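Local coordinates for glucanase (Clostridium thermocellum, PDB 5GXX), which probably hydrolyses internal beta-1,4-glucosidic bonds of cellulose as a family 9 endoglucanase of the cellulosome, at residues A[237-242]-A[273-278]; A[311-316]-A[330-335]; A[365-370]-A[378-383]. The protein carries 1 engineered substitution. One frame throughout, in Å; residues are numbered along the deposited sequence.

From the N terminus, contact 1 comes first. It closes a span of 30 residues by bringing the loop 237-242 back to the end of helix 263-276, with helix 249-260 in between. Contact 2 follows and closes a shorter helical hairpin, pairing helix 301-318 with helix 322-340. Contact 3 closes the smallest loop, seven residues, just after helix 364-367. The three lie in series, and none nests in or crosses another. Contacts 1 and 2 touch: Leu-273 packs on Ala-312 and Tyr-315, and Phe-331 reaches Trp-276. Together they tie three successive helices of the catalytic domain. Contact 3 lies apart, its centre about 35 Å from that of contact 2.

Contact 1 of 3, residues A[237-242]-A[273-278]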
loop_
_atom_site.group_PDB
_atom_site.type_symbol
_atom_site.label_atom_id
_atom_site.label_comp_id
_atom_site.label_asym_id
_atom_site.label_seq_id
_atom_site.Cartn_x
_atom_site.Cartn_y
_atom_site.Cartn_z
ATOM N N ILE A 237 -52.116 32.388 -3.237
ATOM C CA ILE A 237 -50.816 32.192 -2.596
ATOM C C ILE A 237 -50.595 30.684 -2.506
ATOM O O ILE A 237 -51.541 29.933 -2.252
ATOM C CB ILE A 237 -50.771 32.884 -1.215
ATOM C CG1 ILE A 237 -50.813 34.412 -1.406
ATOM C CG2 ILE A 237 -49.519 32.484 -0.432
ATOM C CD1 ILE A 237 -51.278 35.181 -0.198
ATOM N N GLU A 238 -49.364 30.240 -2.740
ATOM C CA GLU A 238 -49.046 28.814 -2.717
ATOM C C GLU A 238 -49.528 28.153 -1.420
ATOM O O GLU A 238 -49.274 28.661 -0.327
ATOM C CB GLU A 238 -47.547 28.586 -2.943
ATOM C CG GLU A 238 -47.149 27.108 -2.810
ATOM C CD GLU A 238 -45.700 26.835 -3.170
ATOM O OE1 GLU A 238 -44.888 27.793 -3.165
ATOM O OE2 GLU A 238 -45.371 25.649 -3.426
ATOM N N TYR A 239 -50.247 27.035 -1.548
ATOM C CA TYR A 239 -50.732 26.319 -0.366
ATOM C C TYR A 239 -50.462 24.813 -0.328
ATOM O O TYR A 239 -50.633 24.206 0.730
ATOM C CB TYR A 239 -52.231 26.555 -0.157
ATOM C CG TYR A 239 -53.120 26.004 -1.244
ATOM C CD1 TYR A 239 -53.305 26.708 -2.438
ATOM C CD2 TYR A 239 -53.772 24.785 -1.092
ATOM C CE1 TYR A 239 -54.101 26.186 -3.449
ATOM C CE2 TYR A 239 -54.572 24.258 -2.089
ATOM C CZ TYR A 239 -54.747 24.982 -3.263
ATOM O OH TYR A 239 -55.541 24.471 -4.262
ATOM N N GLN A 240 -50.041 24.240 -1.456
ATOM C CA GLN A 240 -49.875 22.789 -1.617
ATOM C C GLN A 240 -48.450 22.347 -1.257
ATOM O O GLN A 240 -47.711 21.792 -2.080
ATOM C CB GLN A 240 -50.253 22.370 -3.039
ATOM C CG GLN A 240 -51.686 22.686 -3.422
ATOM C CD GLN A 240 -52.055 22.162 -4.791
ATOM O OE1 GLN A 240 -51.289 21.442 -5.439
ATOM N NE2 GLN A 240 -53.248 22.530 -5.242
ATOM N N TRP A 241 -48.063 22.653 -0.023
ATOM C CA TRP A 241 -46.794 22.210 0.523
ATOM C C TRP A 241 -46.925 22.310 2.046
ATOM O O TRP A 241 -48.020 22.575 2.545
ATOM C CB TRP A 241 -45.624 23.023 -0.070
ATOM C CG TRP A 241 -44.294 22.317 0.049
ATOM C CD1 TRP A 241 -43.251 22.668 0.855
ATOM C CD2 TRP A 241 -43.864 21.155 -0.678
ATOM N NE1 TRP A 241 -42.200 21.799 0.686
ATOM C CE2 TRP A 241 -42.561 20.842 -0.226
ATOM C CE3 TRP A 241 -44.451 20.344 -1.660
ATOM C CZ2 TRP A 241 -41.824 19.770 -0.743
ATOM C CZ3 TRP A 241 -43.724 19.247 -2.147
ATOM C CH2 TRP A 241 -42.426 18.972 -1.680
ATOM N N ALA A 242 -45.832 22.080 2.767
ATOM C CA ALA A 242 -45.772 22.190 4.219
ATOM C C ALA A 242 -44.964 23.398 4.670
ATOM O O ALA A 242 -43.950 23.746 4.065
ATOM C CB ALA A 242 -45.136 20.950 4.840
ATOM N N LEU A 273 -54.993 24.026 4.962
ATOM C CA LEU A 273 -55.245 22.884 5.840
ATOM C C LEU A 273 -56.195 21.871 5.205
ATOM O O LEU A 273 -55.998 20.660 5.345
ATOM C CB LEU A 273 -55.711 23.298 7.240
ATOM C CG LEU A 273 -54.645 24.002 8.076
ATOM C CD1 LEU A 273 -55.264 24.648 9.314
ATOM C CD2 LEU A 273 -53.448 23.120 8.419
ATOM N N ASP A 274 -57.203 22.358 4.476
ATOM C CA ASP A 274 -58.121 21.428 3.816
ATOM C C ASP A 274 -57.343 20.524 2.858
ATOM O O ASP A 274 -57.623 19.336 2.762
ATOM C CB ASP A 274 -59.211 22.182 3.050
ATOM C CG ASP A 274 -60.321 22.706 3.958
ATOM O OD1 ASP A 274 -60.264 22.518 5.196
ATOM O OD2 ASP A 274 -61.274 23.266 3.386
ATOM N N TRP A 275 -56.374 21.092 2.146
ATOM C CA TRP A 275 -55.566 20.323 1.208
ATOM C C TRP A 275 -54.809 19.187 1.880
ATOM O O TRP A 275 -54.569 18.170 1.245
ATOM C CB TRP A 275 -54.625 21.246 0.424
ATOM C CG TRP A 275 -53.788 20.582 -0.635
ATOM C CD1 TRP A 275 -54.161 20.252 -1.907
ATOM C CD2 TRP A 275 -52.431 20.148 -0.490
ATOM N NE1 TRP A 275 -53.118 19.614 -2.561
ATOM C CE2 TRP A 275 -52.042 19.560 -1.713
ATOM C CE3 TRP A 275 -51.503 20.214 0.556
ATOM C CZ2 TRP A 275 -50.760 19.057 -1.920
ATOM C CZ3 TRP A 275 -50.228 19.719 0.350
ATOM C CH2 TRP A 275 -49.870 19.148 -0.883
ATOM N N TRP A 276 -54.442 19.390 3.138
ATOM C CA TRP A 276 -53.764 18.389 3.944
ATOM C C TRP A 276 -54.696 17.331 4.556
ATOM O O TRP A 276 -54.219 16.267 4.943
ATOM C CB TRP A 276 -52.986 19.102 5.050
ATOM C CG TRP A 276 -51.650 19.548 4.567
ATOM C CD1 TRP A 276 -51.324 20.754 3.987
ATOM C CD2 TRP A 276 -50.453 18.769 4.576
ATOM N NE1 TRP A 276 -49.985 20.762 3.647
ATOM C CE2 TRP A 276 -49.432 19.551 3.998
ATOM C CE3 TRP A 276 -50.139 17.487 5.058
ATOM C CZ2 TRP A 276 -48.121 19.074 3.860
ATOM C CZ3 TRP A 276 -48.838 17.025 4.939
ATOM C CH2 TRP A 276 -47.841 17.818 4.339
ATOM N N THR A 277 -55.989 17.625 4.667
ATOM C CA THR A 277 -56.936 16.726 5.328
ATOM C C THR A 277 -57.429 15.631 4.377
ATOM O O THR A 277 -57.375 15.796 3.161
ATOM C CB THR A 277 -58.175 17.479 5.856
ATOM O OG1 THR A 277 -58.939 18.001 4.756
ATOM C CG2 THR A 277 -57.785 18.573 6.856
ATOM N N PRO A 278 -57.946 14.518 4.913
ATOM C CA PRO A 278 -58.519 13.475 4.058
ATOM C C PRO A 278 -59.589 13.947 3.067
ATOM O O PRO A 278 -59.690 13.404 1.966
ATOM C CB PRO A 278 -59.084 12.464 5.063
ATOM C CG PRO A 278 -58.112 12.574 6.209
ATOM C CD PRO A 278 -57.905 14.074 6.317
#
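Gln-240 lies over one face of the Trp-275 indole, while Tyr-239 turns its ring edge toward the face of the same indole. The Gln-240 CA is 3.5 Å from the centroid of the six-membered ring of Trp-275, almost on the ring normal, a CH-pi contact. Gln-240 CG is 3.5 Å from Trp-275 NE1. The side chain is extended beyond CG, which carries the amide across the indole at its NE1 side, the two planes only 9° apart. The Tyr-239 pair is an offset edge-to-face contact, with planes at 88° and centroids of the Tyr-239 ring and the Trp-275 five-membered ring 5.6 Å apart. Trp-275 CB meets the Tyr-239 edge, while Gln-240 CG lies over a Tyr-239 face. The Trp-276 ring has Trp-275 CZ3 over one face and the Trp-241 to Ala-242 peptide at its edge.

The backbone makes an inverse gamma turn centred on Gln-240. This turn packs a loop against the C-terminal end of helix 263-276, one of the helices of the alpha/alpha barrel expected of family 9 enzymes.

A single hydrogen bond joins the two segments: Trp-276 NE1 gives to Trp-241 O at 2.9 Å, from well above the carbonyl plane. Ala-242 CB adds an apolar touch to Trp-276 CZ2 at 3.7 Å. Gln-240 NE2 also gives a hydrogen bond to Tyr-239 OH, 3.2 Å away, which ties the amide to the phenol. Beyond the segments, Gln-231 OE1 binds the backbone N of both Tyr-239 and Gln-240, and His-272 ND1 binds Tyr-239 O. The Trp-241 side chain lies about 10 Å from a bound calcium ion.

Contact 2 of 3, residues A[311-316]-A[330-335]; sequences LAFVYA and NFAKSQ
Ala-332 sets its methyl over the centre of the Phe-313 ring. Its CB is 3.5 Å from the ring centroid of Phe-313 and 8° off the ring normal, so the contact is CH-pi with the face. Ala-312 uses its methyl differently. Its CB meets the edge of the Phe-331 ring, near the ring plane, at 3.8 Å from CD2 of Phe-331. The two alanine methyls also touch each other, with Ala-312 CB and Ala-332 CB 4.0 Å apart. Each helix therefore supplies one phenylalanine and one alanine. The Phe-313 ring reaches a little further, and its CZ is 3.7 Å from the backbone N of Lys-333.

A torsion turns the Phe-313 ring. Phe-313 CG lies beside its own backbone N, with chi1 -79°, and the ring swings across to the other helix. Small residues face each other at the closest CA pair, Ala-312 and Ala-332, which lets the segment axes approach to 8.7 Å.

The two segments run nearly antiparallel, at 151°, and form a helical hairpin between helices 301-318 and 322-340. Paired helices of this kind are the building pattern of the alpha/alpha barrel of family 9 catalytic domains.

The next shell lies within helix 322-340. Phe-331 O accepts from two donors: Ser-334 OG at 2.7 Å and Gln-335 N at 3.1 Å. Gln-335 NE2 in turn gives to Ser-334 OG at 3.0 Å. The amide of Gln-335 is also bound to Ala-294 N and Gly-292 O. Lys-333 NZ makes a salt bridge with Asp-337. Further out, Arg-424 and Leu-425 of helix 412-429 pack on Phe-313, as does Tyr-75 of helix 58-75.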
loop_
_atom_site.group_PDB
_atom_site.type_symbol
_atom_site.label_atom_id
_atom_site.label_comp_id
_atom_site.label_asym_id
_atom_site.label_seq_id
_atom_site.Cartn_x
_atom_site.Cartn_y
_atom_site.Cartn_z
ATOM N N LEU A 311 -49.474 23.199 13.068
ATOM C CA LEU A 311 -50.226 24.320 12.506
ATOM C C LEU A 311 -51.733 24.126 12.614
ATOM O O LEU A 311 -52.466 25.077 12.914
ATOM C CB LEU A 311 -49.877 24.518 11.037
ATOM C CG LEU A 311 -48.753 25.511 10.729
ATOM C CD1 LEU A 311 -47.420 25.083 11.332
ATOM C CD2 LEU A 311 -48.609 25.732 9.229
ATOM N N ALA A 312 -52.182 22.889 12.372
ATOM C CA ALA A 312 -53.602 22.552 12.448
ATOM C C ALA A 312 -54.145 22.693 13.868
ATOM O O ALA A 312 -55.241 23.238 14.043
ATOM C CB ALA A 312 -53.856 21.152 11.879
ATOM N N PHE A 313 -53.379 22.261 14.869
ATOM C CA PHE A 313 -53.790 22.444 16.262
ATOM C C PHE A 313 -53.901 23.939 16.582
ATOM O O PHE A 313 -54.876 24.377 17.199
ATOM C CB PHE A 313 -52.791 21.809 17.245
ATOM C CG PHE A 313 -52.890 20.306 17.413
ATOM C CD1 PHE A 313 -54.098 19.640 17.620
ATOM C CD2 PHE A 313 -51.721 19.556 17.452
ATOM C CE1 PHE A 313 -54.142 18.261 17.800
ATOM C CE2 PHE A 313 -51.735 18.177 17.678
ATOM C CZ PHE A 313 -52.951 17.520 17.854
ATOM N N VAL A 314 -52.886 24.719 16.210
ATOM C CA VAL A 314 -52.875 26.148 16.526
ATOM C C VAL A 314 -54.065 26.840 15.859
ATOM O O VAL A 314 -54.763 27.643 16.482
ATOM C CB VAL A 314 -51.536 26.820 16.142
ATOM C CG1 VAL A 314 -51.643 28.349 16.283
ATOM C CG2 VAL A 314 -50.381 26.320 16.998
ATOM N N TYR A 315 -54.334 26.496 14.604
ATOM C CA TYR A 315 -55.432 27.112 13.888
ATOM C C TYR A 315 -56.776 26.690 14.486
ATOM O O TYR A 315 -57.635 27.533 14.757
ATOM C CB TYR A 315 -55.371 26.825 12.385
ATOM C CG TYR A 315 -56.434 27.631 11.668
ATOM C CD1 TYR A 315 -56.354 29.035 11.614
ATOM C CD2 TYR A 315 -57.535 27.000 11.072
ATOM C CE1 TYR A 315 -57.344 29.786 11.014
ATOM C CE2 TYR A 315 -58.529 27.756 10.442
ATOM C CZ TYR A 315 -58.417 29.140 10.414
ATOM O OH TYR A 315 -59.379 29.912 9.802
ATOM N N ALA A 316 -56.954 25.398 14.722
ATOM C CA ALA A 316 -58.196 24.915 15.326
ATOM C C ALA A 316 -58.458 25.578 16.675
ATOM O O ALA A 316 -59.585 25.949 16.983
ATOM C CB ALA A 316 -58.160 23.403 15.483
ATOM N N ASN A 330 -58.666 16.460 14.310
ATOM C CA ASN A 330 -58.578 15.020 14.038
ATOM C C ASN A 330 -57.425 14.732 13.073
ATOM O O ASN A 330 -56.679 13.753 13.242
ATOM C CB ASN A 330 -59.892 14.531 13.420
ATOM C CG ASN A 330 -61.008 14.354 14.441
ATOM O OD1 ASN A 330 -60.778 14.391 15.652
ATOM N ND2 ASN A 330 -62.226 14.132 13.937
ATOM N N PHE A 331 -57.302 15.610 12.073
ATOM C CA PHE A 331 -56.141 15.515 11.175
ATOM C C PHE A 331 -54.825 15.558 11.951
ATOM O O PHE A 331 -53.955 14.693 11.772
ATOM C CB PHE A 331 -56.157 16.626 10.111
ATOM C CG PHE A 331 -54.804 16.867 9.498
ATOM C CD1 PHE A 331 -54.282 15.973 8.569
ATOM C CD2 PHE A 331 -54.040 17.971 9.885
ATOM C CE1 PHE A 331 -53.012 16.166 8.051
ATOM C CE2 PHE A 331 -52.762 18.155 9.376
ATOM C CZ PHE A 331 -52.260 17.270 8.430
ATOM N N ALA A 332 -54.666 16.576 12.791
ATOM C CA ALA A 332 -53.409 16.764 13.509
ATOM C C ALA A 332 -53.098 15.552 14.396
ATOM O O ALA A 332 -51.999 15.001 14.336
ATOM C CB ALA A 332 -53.505 18.057 14.330
ATOM N N LYS A 333 -54.073 15.126 15.199
ATOM C CA LYS A 333 -53.817 14.026 16.131
ATOM C C LYS A 333 -53.530 12.748 15.348
ATOM O O LYS A 333 -52.691 11.949 15.772
ATOM C CB LYS A 333 -54.973 13.841 17.134
ATOM C CG LYS A 333 -54.713 12.741 18.168
ATOM C CD LYS A 333 -55.804 12.713 19.237
ATOM C CE LYS A 333 -55.365 11.862 20.422
ATOM N NZ LYS A 333 -55.452 10.402 20.091
ATOM N N SER A 334 -54.185 12.582 14.199
ATOM C CA SER A 334 -53.961 11.380 13.411
ATOM C C SER A 334 -52.520 11.293 12.914
ATOM O O SER A 334 -51.953 10.208 12.803
ATOM C CB SER A 334 -54.947 11.270 12.240
ATOM O OG SER A 334 -54.592 12.120 11.172
ATOM N N GLN A 335 -51.936 12.451 12.605
ATOM C CA GLN A 335 -50.558 12.424 12.106
ATOM C C GLN A 335 -49.539 12.176 13.213
ATOM O O GLN A 335 -48.587 11.417 13.033
ATOM C CB GLN A 335 -50.203 13.717 11.365
ATOM C CG GLN A 335 -51.137 13.985 10.185
ATOM C CD GLN A 335 -51.195 12.831 9.206
ATOM O OE1 GLN A 335 -50.230 12.564 8.488
ATOM N NE2 GLN A 335 -52.334 12.159 9.158
#

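Contact 3 of 3, residues A[365-370]-A[378-383]; sequences TAHGTW and EKHRHV
Two backbone hydrogen bonds join the segments where helix 364-367 ends and Gly-368 takes a positive phi: His-382 N gives to Ala-366 O at 3.0 Å, and Arg-381 N gives to His-367 O at 2.9 Å. The second is the straighter, at 168°. Arg-381 bends at chi3 (100°), which turns its guanidinium back to the loop. There NH1 of Arg-381 gives to Gly-368 O at 2.9 Å and also to a water. Trp-370 CZ3 lies over one guanidinium face, but the ring and guanidinium planes are 76° apart, so they do not stack. His-380 lays its ring face over His-367, with His-367 CA 3.8 Å from the His-380 ring centroid. His-382 brings the edge of its ring to Thr-365 O, with CD2 of His-382 3.2 Å from that oxygen. Outside partners fix the polar ends: Pro-377 O for His-367, Pro-361 O for His-380, Glu-441 and Ser-472 for His-382, and Asp-444 and Arg-470 O for Arg-381. Bonds to Arg-470 and Ser-472 join the loop to the cellulose-binding domain region. Segment 365-370 directly follows a Pro-His-His-Arg sequence, consistent with the histidine signature found at the active site of family 9 enzymes.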
loop_
_atom_site.group_PDB
_atom_site.type_symbol
_atom_site.label_atom_id
_atom_site.label_comp_id
_atom_site.label_asym_id
_atom_site.label_seq_id
_atom_site.Cartn_x
_atom_site.Cartn_y
_atom_site.Cartn_z
ATOM N N THR A 365 -22.837 10.056 15.547
ATOM C CA THR A 365 -22.357 10.036 16.917
ATOM C C THR A 365 -23.170 9.077 17.767
ATOM O O THR A 365 -22.600 8.436 18.658
ATOM C CB THR A 365 -22.274 11.456 17.496
ATOM O OG1 THR A 365 -21.370 12.224 16.688
ATOM C CG2 THR A 365 -21.714 11.453 18.920
ATOM N N ALA A 366 -24.449 8.887 17.441
ATOM C CA ALA A 366 -25.221 7.877 18.173
ATOM C C ALA A 366 -24.768 6.460 17.835
ATOM O O ALA A 366 -24.866 5.543 18.656
ATOM C CB ALA A 366 -26.711 8.025 17.902
ATOM N N HIS A 367 -24.271 6.272 16.616
ATOM C CA HIS A 367 -23.770 4.989 16.149
ATOM C C HIS A 367 -22.515 4.570 16.915
ATOM O O HIS A 367 -22.472 3.463 17.463
ATOM C CB HIS A 367 -23.523 5.072 14.642
ATOM C CG HIS A 367 -22.955 3.826 14.040
ATOM N ND1 HIS A 367 -22.094 3.854 12.961
ATOM C CD2 HIS A 367 -23.111 2.520 14.365
ATOM C CE1 HIS A 367 -21.752 2.616 12.645
ATOM N NE2 HIS A 367 -22.356 1.789 13.481
ATOM N N GLY A 368 -21.513 5.445 16.912
ATOM C CA GLY A 368 -20.282 5.180 17.643
ATOM C C GLY A 368 -19.317 4.246 16.934
ATOM O O GLY A 368 -18.818 3.304 17.543
ATOM N N THR A 369 -19.052 4.485 15.651
ATOM C CA THR A 369 -17.991 3.732 15.003
ATOM C C THR A 369 -16.582 4.176 15.423
ATOM O O THR A 369 -16.378 5.218 16.060
ATOM C CB THR A 369 -18.143 3.750 13.477
ATOM O OG1 THR A 369 -17.297 2.742 12.913
ATOM C CG2 THR A 369 -17.770 5.122 12.932
ATOM N N TRP A 370 -15.601 3.347 15.063
ATOM C CA TRP A 370 -14.193 3.696 15.214
ATOM C C TRP A 370 -13.438 3.694 13.896
ATOM O O TRP A 370 -12.247 4.040 13.862
ATOM C CB TRP A 370 -13.486 2.766 16.206
ATOM C CG TRP A 370 -13.710 1.289 15.962
ATOM C CD1 TRP A 370 -12.874 0.421 15.304
ATOM C CD2 TRP A 370 -14.861 0.523 16.342
ATOM N NE1 TRP A 370 -13.413 -0.855 15.308
ATOM C CE2 TRP A 370 -14.640 -0.811 15.921
ATOM C CE3 TRP A 370 -16.043 0.825 17.041
ATOM C CZ2 TRP A 370 -15.569 -1.835 16.141
ATOM C CZ3 TRP A 370 -16.965 -0.199 17.262
ATOM C CH2 TRP A 370 -16.731 -1.510 16.801
ATOM N N GLU A 378 -22.474 -3.168 14.243
ATOM C CA GLU A 378 -23.745 -3.510 13.609
ATOM C C GLU A 378 -24.963 -3.025 14.390
ATOM O O GLU A 378 -26.057 -2.918 13.831
ATOM C CB GLU A 378 -23.838 -5.011 13.329
ATOM C CG GLU A 378 -23.837 -5.882 14.566
ATOM C CD GLU A 378 -24.037 -7.358 14.263
ATOM O OE1 GLU A 378 -23.722 -7.805 13.136
ATOM O OE2 GLU A 378 -24.522 -8.067 15.173
ATOM N N LYS A 379 -24.768 -2.744 15.676
ATOM C CA LYS A 379 -25.781 -2.105 16.520
ATOM C C LYS A 379 -25.248 -0.766 16.992
ATOM O O LYS A 379 -24.056 -0.629 17.271
ATOM C CB LYS A 379 -26.118 -2.973 17.742
ATOM C CG LYS A 379 -26.875 -4.239 17.392
ATOM C CD LYS A 379 -27.022 -5.144 18.612
ATOM C CE LYS A 379 -27.725 -6.446 18.232
ATOM N NZ LYS A 379 -29.207 -6.294 18.150
ATOM N N HIS A 380 -26.124 0.230 17.073
ATOM C CA HIS A 380 -25.707 1.532 17.614
ATOM C C HIS A 380 -25.272 1.382 19.070
ATOM O O HIS A 380 -25.906 0.677 19.875
ATOM C CB HIS A 380 -26.860 2.538 17.601
ATOM C CG HIS A 380 -27.079 3.179 16.269
ATOM N ND1 HIS A 380 -26.783 2.531 15.089
ATOM C CD2 HIS A 380 -27.543 4.404 15.931
ATOM C CE1 HIS A 380 -27.085 3.322 14.073
ATOM N NE2 HIS A 380 -27.544 4.463 14.556
ATOM N N ARG A 381 -24.211 2.102 19.416
ATOM C CA ARG A 381 -23.736 2.101 20.797
ATOM C C ARG A 381 -24.554 2.992 21.726
ATOM O O ARG A 381 -24.540 2.770 22.944
ATOM C CB ARG A 381 -22.247 2.440 20.851
ATOM C CG ARG A 381 -21.426 1.303 20.242
ATOM C CD ARG A 381 -19.993 1.736 19.923
ATOM N NE ARG A 381 -19.004 1.332 20.905
ATOM C CZ ARG A 381 -17.732 1.726 20.875
ATOM N NH1 ARG A 381 -17.304 2.579 19.952
ATOM N NH2 ARG A 381 -16.898 1.302 21.813
ATOM N N HIS A 382 -25.284 3.952 21.154
ATOM C CA HIS A 382 -26.058 4.923 21.935
ATOM C C HIS A 382 -27.498 5.025 21.488
ATOM O O HIS A 382 -27.807 4.729 20.339
ATOM C CB HIS A 382 -25.417 6.306 21.883
ATOM C CG HIS A 382 -23.938 6.252 22.095
ATOM N ND1 HIS A 382 -23.389 5.790 23.272
ATOM C CD2 HIS A 382 -22.903 6.517 21.262
ATOM C CE1 HIS A 382 -22.071 5.779 23.152
ATOM N NE2 HIS A 382 -21.748 6.247 21.955
ATOM N N VAL A 383 -28.358 5.462 22.408
ATOM C CA VAL A 383 -29.783 5.615 22.105
ATOM C C VAL A 383 -30.073 7.074 21.798
ATOM O O VAL A 383 -29.930 7.929 22.666
ATOM C CB VAL A 383 -30.680 5.195 23.279
ATOM C CG1 VAL A 383 -32.159 5.267 22.893
ATOM C CG2 VAL A 383 -30.330 3.781 23.688
HETATM O O HOH W 1 -15.288 4.320 18.720
#